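Local coordinates for protein BB0689 (Borrelia burgdorferi, PDB 4D53) that is an outer surface lipoprotein of the bacterial CAP superfamily whose molecular function is not established, at residues A[91-94]-A[95-98]; A[14-17]-A[18-21]; A[41-44]-A[45-49]. All blocks are in the same frame, centred on the assembly; numbering follows the deposited sequence.

Contact 1 of 3, residues A[91-94]-A[95-98]; sequences VVNA and WLNS
W95 lays its indole beside the side chain of V91, one helical turn earlier, and the methyl CG2 of V91 sits over one face of it. CG2 of V91 is 3.6 Å from the centroid of the six-membered ring of W95 and only 6° off the ring normal, a CH-pi contact centred on the benzo half of the indole. The torsion of V91 makes this possible: with chi1 at 72°, CG1 is wedged between N and C while CG2 stands opposite N and lies over the ring. The backbone ties the pair as well, W95 N giving its hydrogen to V91 O at 2.9 Å. At the other end of the indole, NE1 is hydrogen-bonded to the carbonyl of L82, and H101 meets the ring system edge-to-face, which together restrict rotation of the indole. A94 works mainly through its backbone. A94 O receives a hydrogen from a water at 2.9 Å, and this water accepts one from N97 ND2 at 3.0 Å; N97 N adds a weak bond to A94 O besides its bond to N93 O. L96 N gives its hydrogen to V92 O at 2.9 Å, and L96 CG rests 3.5 Å from that same V92 O. On the outer side, L96 CD1 lies 3.6 Å from N93 OD1. The following S98 is the N-cap of helix 99-105. This is i to i+4 packing on a short helix, whose V91 and W95 face strands 75-84 and 125-134 and join it to the sheet of the CAP domain.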
loop_
_atom_site.group_PDB
_atom_site.type_symbol
_atom_site.label_atom_id
_atom_site.label_comp_id
_atom_site.label_asym_id
_atom_site.label_seq_id
_atom_site.Cartn_x
_atom_site.Cartn_y
_atom_site.Cartn_z
ATOM N N VAL A 91 2.952 11.920 2.311
ATOM C CA VAL A 91 2.234 10.992 1.466
ATOM C C VAL A 91 0.736 10.876 1.800
ATOM O O VAL A 91 -0.127 10.778 0.877
ATOM C CB VAL A 91 2.929 9.648 1.316
ATOM C CG1 VAL A 91 2.859 8.782 2.576
ATOM C CG2 VAL A 91 2.334 8.874 0.151
ATOM N N VAL A 92 0.368 10.934 3.065
ATOM C CA VAL A 92 -1.036 10.766 3.423
ATOM C C VAL A 92 -1.813 11.964 2.855
ATOM O O VAL A 92 -2.840 11.801 2.247
ATOM C CB VAL A 92 -1.247 10.630 4.964
ATOM C CG1 VAL A 92 -2.714 10.744 5.307
ATOM C CG2 VAL A 92 -0.716 9.269 5.334
ATOM N N ASN A 93 -1.275 13.152 3.017
ATOM C CA ASN A 93 -1.942 14.302 2.444
ATOM C C ASN A 93 -1.971 14.281 0.941
ATOM O O ASN A 93 -2.995 14.695 0.350
ATOM C CB ASN A 93 -1.375 15.613 2.964
ATOM C CG ASN A 93 -1.863 15.911 4.388
ATOM O OD1 ASN A 93 -2.934 15.488 4.781
ATOM N ND2 ASN A 93 -1.104 16.655 5.122
ATOM N N ALA A 94 -0.906 13.752 0.310
ATOM C CA ALA A 94 -0.963 13.633 -1.131
ATOM C C ALA A 94 -2.100 12.664 -1.611
ATOM O O ALA A 94 -2.847 12.921 -2.624
ATOM C CB ALA A 94 0.402 13.187 -1.651
ATOM N N TRP A 95 -2.317 11.561 -0.869
ATOM C CA TRP A 95 -3.404 10.689 -1.185
ATOM C C TRP A 95 -4.802 11.326 -0.851
ATOM O O TRP A 95 -5.737 11.165 -1.616
ATOM C CB TRP A 95 -3.280 9.327 -0.362
ATOM C CG TRP A 95 -2.241 8.410 -0.925
ATOM C CD1 TRP A 95 -1.989 8.178 -2.218
ATOM C CD2 TRP A 95 -1.424 7.497 -0.191
ATOM N NE1 TRP A 95 -1.038 7.194 -2.349
ATOM C CE2 TRP A 95 -0.610 6.829 -1.119
ATOM C CE3 TRP A 95 -1.221 7.283 1.180
ATOM C CZ2 TRP A 95 0.266 5.819 -0.749
ATOM C CZ3 TRP A 95 -0.278 6.334 1.571
ATOM C CH2 TRP A 95 0.415 5.607 0.621
ATOM N N LEU A 96 -4.892 12.080 0.235
ATOM C CA LEU A 96 -6.141 12.773 0.538
ATOM C C LEU A 96 -6.575 13.760 -0.577
ATOM O O LEU A 96 -7.772 13.935 -0.781
ATOM C CB LEU A 96 -6.126 13.455 1.893
ATOM C CG LEU A 96 -6.125 12.563 3.132
ATOM C CD1 LEU A 96 -5.878 13.434 4.340
ATOM C CD2 LEU A 96 -7.418 11.802 3.257
ATOM N N ASN A 97 -5.621 14.339 -1.301
ATOM C CA ASN A 97 -5.889 15.281 -2.393
ATOM C C ASN A 97 -6.396 14.611 -3.670
ATOM O O ASN A 97 -6.786 15.309 -4.593
ATOM C CB ASN A 97 -4.586 16.135 -2.570
ATOM C CG ASN A 97 -4.639 17.135 -3.725
ATOM O OD1 ASN A 97 -5.556 17.969 -3.801
ATOM N ND2 ASN A 97 -3.662 16.985 -4.703
ATOM N N SER A 98 -6.374 13.268 -3.719
ATOM C CA SER A 98 -6.895 12.510 -4.855
ATOM C C SER A 98 -8.193 11.884 -4.435
ATOM O O SER A 98 -8.193 11.019 -3.531
ATOM C CB SER A 98 -5.896 11.417 -5.272
ATOM O OG SER A 98 -6.438 10.675 -6.345
HETATM O O HOH W 1 -1.744 14.713 -4.575
#

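Contact 2 of 3, residues A[14-17]-A[18-21]; sequences KILY and SEIA
L16 and I20 meet one turn apart on helix 10-26: the methyl CD1 of I20 touches the branch point CG of L16 at 3.9 Å and the methyl CD1 of L16 at 4.0 Å. The two side chains cross at a slant. L16 has CG anti to its own N (chi1 180°), whereas in I20 chi1 -68° puts CG1 beside its own N and an extended chi2 carries CD1 on to L16. CG1 of I20 rests 3.4 Å from L16 O, which accepts the hydrogen of I20 N at 3.0 Å, so L16 O is met by both the N-H and the side chain of I20. A similar bond runs from A21 N to Y17 O at 2.8 Å, and A21 CB packs 3.3 Å from Y17 O. Beyond this shell, L16 is covered by F127 and V129 of strand 125-134 and by L88. Y17 sends its ring to other parts of the fold, where its OH is held by hydrogen bonds with E39 OE2 and G115 N, tying this helix to helix 36-52 and strand 112-119. The pattern is that of an amphipathic helix packed on a central sheet, as in the alpha-beta-alpha sandwich of CAP domains.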
loop_
_atom_site.group_PDB
_atom_site.type_symbol
_atom_site.label_atom_id
_atom_site.label_comp_id
_atom_site.label_asym_id
_atom_site.label_seq_id
_atom_site.Cartn_x
_atom_site.Cartn_y
_atom_site.Cartn_z
ATOM N N LYS A 14 5.992 1.565 9.904
ATOM C CA LYS A 14 5.340 1.710 11.244
ATOM C C LYS A 14 4.755 3.120 11.443
ATOM O O LYS A 14 3.613 3.271 11.946
ATOM C CB LYS A 14 6.418 1.338 12.308
ATOM C CG LYS A 14 6.154 1.491 13.791
ATOM C CD LYS A 14 7.413 0.891 14.534
ATOM C CE LYS A 14 7.048 0.133 15.813
ATOM N NZ LYS A 14 6.208 0.979 16.725
ATOM N N ILE A 15 5.470 4.138 10.993
ATOM C CA ILE A 15 4.993 5.514 11.040
ATOM C C ILE A 15 3.743 5.652 10.175
ATOM O O ILE A 15 2.718 6.269 10.581
ATOM C CB ILE A 15 6.124 6.489 10.738
ATOM C CG1 ILE A 15 7.139 6.531 11.888
ATOM C CG2 ILE A 15 5.659 7.937 10.424
ATOM C CD1 ILE A 15 8.468 7.107 11.419
ATOM N N LEU A 16 3.836 5.173 8.943
ATOM C CA LEU A 16 2.713 5.333 8.021
ATOM C C LEU A 16 1.448 4.626 8.525
ATOM O O LEU A 16 0.378 5.191 8.464
ATOM C CB LEU A 16 3.052 4.793 6.659
ATOM C CG LEU A 16 1.944 4.904 5.592
ATOM C CD1 LEU A 16 1.532 6.379 5.457
ATOM C CD2 LEU A 16 2.460 4.392 4.237
ATOM N N TYR A 17 1.565 3.380 8.988
ATOM C CA TYR A 17 0.424 2.656 9.544
ATOM C C TYR A 17 -0.221 3.439 10.679
ATOM O O TYR A 17 -1.480 3.581 10.787
ATOM C CB TYR A 17 0.894 1.245 10.040
ATOM C CG TYR A 17 1.187 0.162 9.027
ATOM C CD1 TYR A 17 0.412 -0.039 7.887
ATOM C CD2 TYR A 17 2.285 -0.689 9.207
ATOM C CE1 TYR A 17 0.650 -1.069 7.030
ATOM C CE2 TYR A 17 2.538 -1.709 8.361
ATOM C CZ TYR A 17 1.755 -1.909 7.266
ATOM O OH TYR A 17 2.033 -2.962 6.438
ATOM N N SER A 18 0.611 3.960 11.529
ATOM C CA SER A 18 0.152 4.793 12.669
ATOM C C SER A 18 -0.590 6.080 12.286
ATOM O O SER A 18 -1.653 6.395 12.839
ATOM C CB SER A 18 1.372 5.094 13.560
ATOM O OG SER A 18 0.916 5.863 14.645
ATOM N N GLU A 19 -0.078 6.776 11.268
ATOM C CA GLU A 19 -0.760 7.920 10.677
ATOM C C GLU A 19 -2.092 7.566 10.056
ATOM O O GLU A 19 -3.107 8.254 10.339
ATOM C CB GLU A 19 0.153 8.591 9.643
ATOM C CG GLU A 19 -0.358 9.965 9.384
ATOM C CD GLU A 19 0.529 10.780 8.402
ATOM O OE1 GLU A 19 1.402 10.220 7.706
ATOM O OE2 GLU A 19 0.349 11.989 8.400
ATOM N N ILE A 20 -2.171 6.470 9.297
ATOM C CA ILE A 20 -3.421 6.083 8.698
ATOM C C ILE A 20 -4.405 5.692 9.839
ATOM O O ILE A 20 -5.620 6.007 9.767
ATOM C CB ILE A 20 -3.191 4.976 7.663
ATOM C CG1 ILE A 20 -2.407 5.541 6.483
ATOM C CG2 ILE A 20 -4.499 4.257 7.256
ATOM C CD1 ILE A 20 -1.958 4.456 5.521
ATOM N N ALA A 21 -3.909 4.937 10.800
ATOM C CA ALA A 21 -4.761 4.524 11.946
ATOM C C ALA A 21 -5.354 5.716 12.680
ATOM O O ALA A 21 -6.565 5.678 13.014
ATOM C CB ALA A 21 -4.015 3.619 12.955
#

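Contact 3 of 3, residues A[41-44]-A[45-49]; sequences VAKE and YAIKL
Y45 OH is held by two backbone groups of the loop that follows helix 36-52, T56 O and L59 N, while Y45 N gives its hydrogen to V41 O at 3.0 Å and Y45 CB lies 3.5 Å from V41 O. With CG anti to N (chi1 -162°), the ring is carried along the helix, where L49 CG stands 4.0 Å above the plane of one face of Y45, displaced toward the rim. R67 makes a cation-pi contact with this ring. A46 N bonds to A42 O at 2.9 Å, and A46 CB packs 3.3 Å from A42 O. With their small side chains, A42 and A46 let helix 36-52 lie close on the sheet of the CAP fold, A42 against V128 and L130 of strand 125-134, A46 against V128 and also Y116 and L118 of strand 112-119. K43 and I47 extend alongside each other in the same direction, with K43 CG 4.0 Å from I47 CD1; the methylene part of the extended lysine does the touching. E44 sends OE1 to a hydrogen bond with Y71 OH. K48 NZ remains 5.8 Å from E44 OE1, perhaps near enough for a mild attraction, but no salt bridge, and K48 CG passes 3.4 Å from E44 O.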
loop_
_atom_site.group_PDB
_atom_site.type_symbol
_atom_site.label_atom_id
_atom_site.label_comp_id
_atom_site.label_asym_id
_atom_site.label_seq_id
_atom_site.Cartn_x
_atom_site.Cartn_y
_atom_site.Cartn_z
ATOM N N VAL A 41 2.528 -9.216 -0.596
ATOM C CA VAL A 41 2.066 -8.851 -1.951
ATOM C C VAL A 41 2.528 -7.414 -2.284
ATOM O O VAL A 41 2.991 -7.180 -3.388
ATOM C CB VAL A 41 0.541 -9.018 -2.079
ATOM C CG1 VAL A 41 0.011 -8.588 -3.434
ATOM C CG2 VAL A 41 0.149 -10.497 -1.844
ATOM N N ALA A 42 2.384 -6.481 -1.335
ATOM C CA ALA A 42 2.776 -5.082 -1.555
ATOM C C ALA A 42 4.253 -4.970 -1.805
ATOM O O ALA A 42 4.674 -4.202 -2.675
ATOM C CB ALA A 42 2.351 -4.217 -0.363
ATOM N N LYS A 43 5.095 -5.698 -1.053
ATOM C CA LYS A 43 6.494 -5.668 -1.258
ATOM C C LYS A 43 6.939 -6.215 -2.626
ATOM O O LYS A 43 7.731 -5.587 -3.322
ATOM C CB LYS A 43 7.262 -6.407 -0.123
ATOM C CG LYS A 43 8.775 -6.377 -0.284
ATOM C CD LYS A 43 9.488 -7.123 0.885
ATOM C CE LYS A 43 10.996 -6.961 0.836
ATOM N NZ LYS A 43 11.633 -7.667 1.967
ATOM N N GLU A 44 6.336 -7.316 -3.020
ATOM C CA GLU A 44 6.699 -7.948 -4.307
ATOM C C GLU A 44 6.356 -7.031 -5.460
ATOM O O GLU A 44 7.135 -6.847 -6.418
ATOM C CB GLU A 44 5.942 -9.255 -4.475
ATOM C CG GLU A 44 6.499 -10.323 -3.528
ATOM C CD GLU A 44 6.007 -11.767 -3.809
ATOM O OE1 GLU A 44 5.272 -12.023 -4.839
ATOM O OE2 GLU A 44 6.403 -12.607 -2.940
ATOM N N TYR A 45 5.182 -6.413 -5.316
ATOM C CA TYR A 45 4.721 -5.441 -6.370
ATOM C C TYR A 45 5.551 -4.157 -6.408
ATOM O O TYR A 45 5.933 -3.690 -7.502
ATOM C CB TYR A 45 3.234 -5.150 -6.192
ATOM C CG TYR A 45 2.655 -4.543 -7.464
ATOM C CD1 TYR A 45 2.750 -5.189 -8.690
ATOM C CD2 TYR A 45 1.986 -3.290 -7.438
ATOM C CE1 TYR A 45 2.193 -4.659 -9.826
ATOM C CE2 TYR A 45 1.424 -2.759 -8.565
ATOM C CZ TYR A 45 1.519 -3.441 -9.781
ATOM O OH TYR A 45 0.933 -2.933 -10.924
ATOM N N ALA A 46 5.894 -3.603 -5.240
ATOM C CA ALA A 46 6.665 -2.410 -5.193
ATOM C C ALA A 46 8.016 -2.633 -5.922
ATOM O O ALA A 46 8.537 -1.771 -6.686
ATOM C CB ALA A 46 6.928 -1.973 -3.751
ATOM N N ILE A 47 8.620 -3.803 -5.660
ATOM C CA ILE A 47 9.941 -4.125 -6.295
ATOM C C ILE A 47 9.819 -4.219 -7.857
ATOM O O ILE A 47 10.645 -3.678 -8.574
ATOM C CB ILE A 47 10.501 -5.426 -5.662
ATOM C CG1 ILE A 47 11.020 -5.062 -4.243
ATOM C CG2 ILE A 47 11.620 -6.040 -6.557
ATOM C CD1 ILE A 47 11.282 -6.299 -3.402
ATOM N N LYS A 48 8.732 -4.803 -8.327
ATOM C CA LYS A 48 8.438 -4.872 -9.780
ATOM C C LYS A 48 8.233 -3.508 -10.390
ATOM O O LYS A 48 8.742 -3.240 -11.502
ATOM C CB LYS A 48 7.293 -5.750 -10.090
ATOM C CG LYS A 48 7.539 -7.169 -9.738
ATOM C CD LYS A 48 6.460 -8.022 -10.391
ATOM C CE LYS A 48 6.749 -9.495 -10.142
ATOM N NZ LYS A 48 5.467 -10.183 -10.362
ATOM N N LEU A 49 7.492 -2.670 -9.708
ATOM C CA LEU A 49 7.300 -1.256 -10.166
ATOM C C LEU A 49 8.643 -0.547 -10.247
ATOM O O LEU A 49 9.011 0.115 -11.237
ATOM C CB LEU A 49 6.332 -0.488 -9.240
ATOM C CG LEU A 49 4.887 -0.965 -9.218
ATOM C CD1 LEU A 49 4.111 -0.187 -8.196
ATOM C CD2 LEU A 49 4.230 -0.862 -10.576
#

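In the fold
Contacts 1 and 2 touch directly, their centres about 14 Å apart. V92 CG2 of contact 1 packs 3.7 Å from L16 CD1 and 3.3 Å from E19 OE1, and V91 CG1 approaches L16 CD1 at 4.0 Å, so helix 91-96 covers one flank of helix 10-26. Contact 3 lies on the opposite side of the chain's centre from both: its centre is about 21 Å from that of contact 1 and about 19 Å from that of contact 2, with nearest atoms about 10 Å and 7 Å away. The sheet bridges the gap through strand 125-134: F127 meets L16, V91 and W95, V129 meets L16 and W95, and V128 meets A42 and A46.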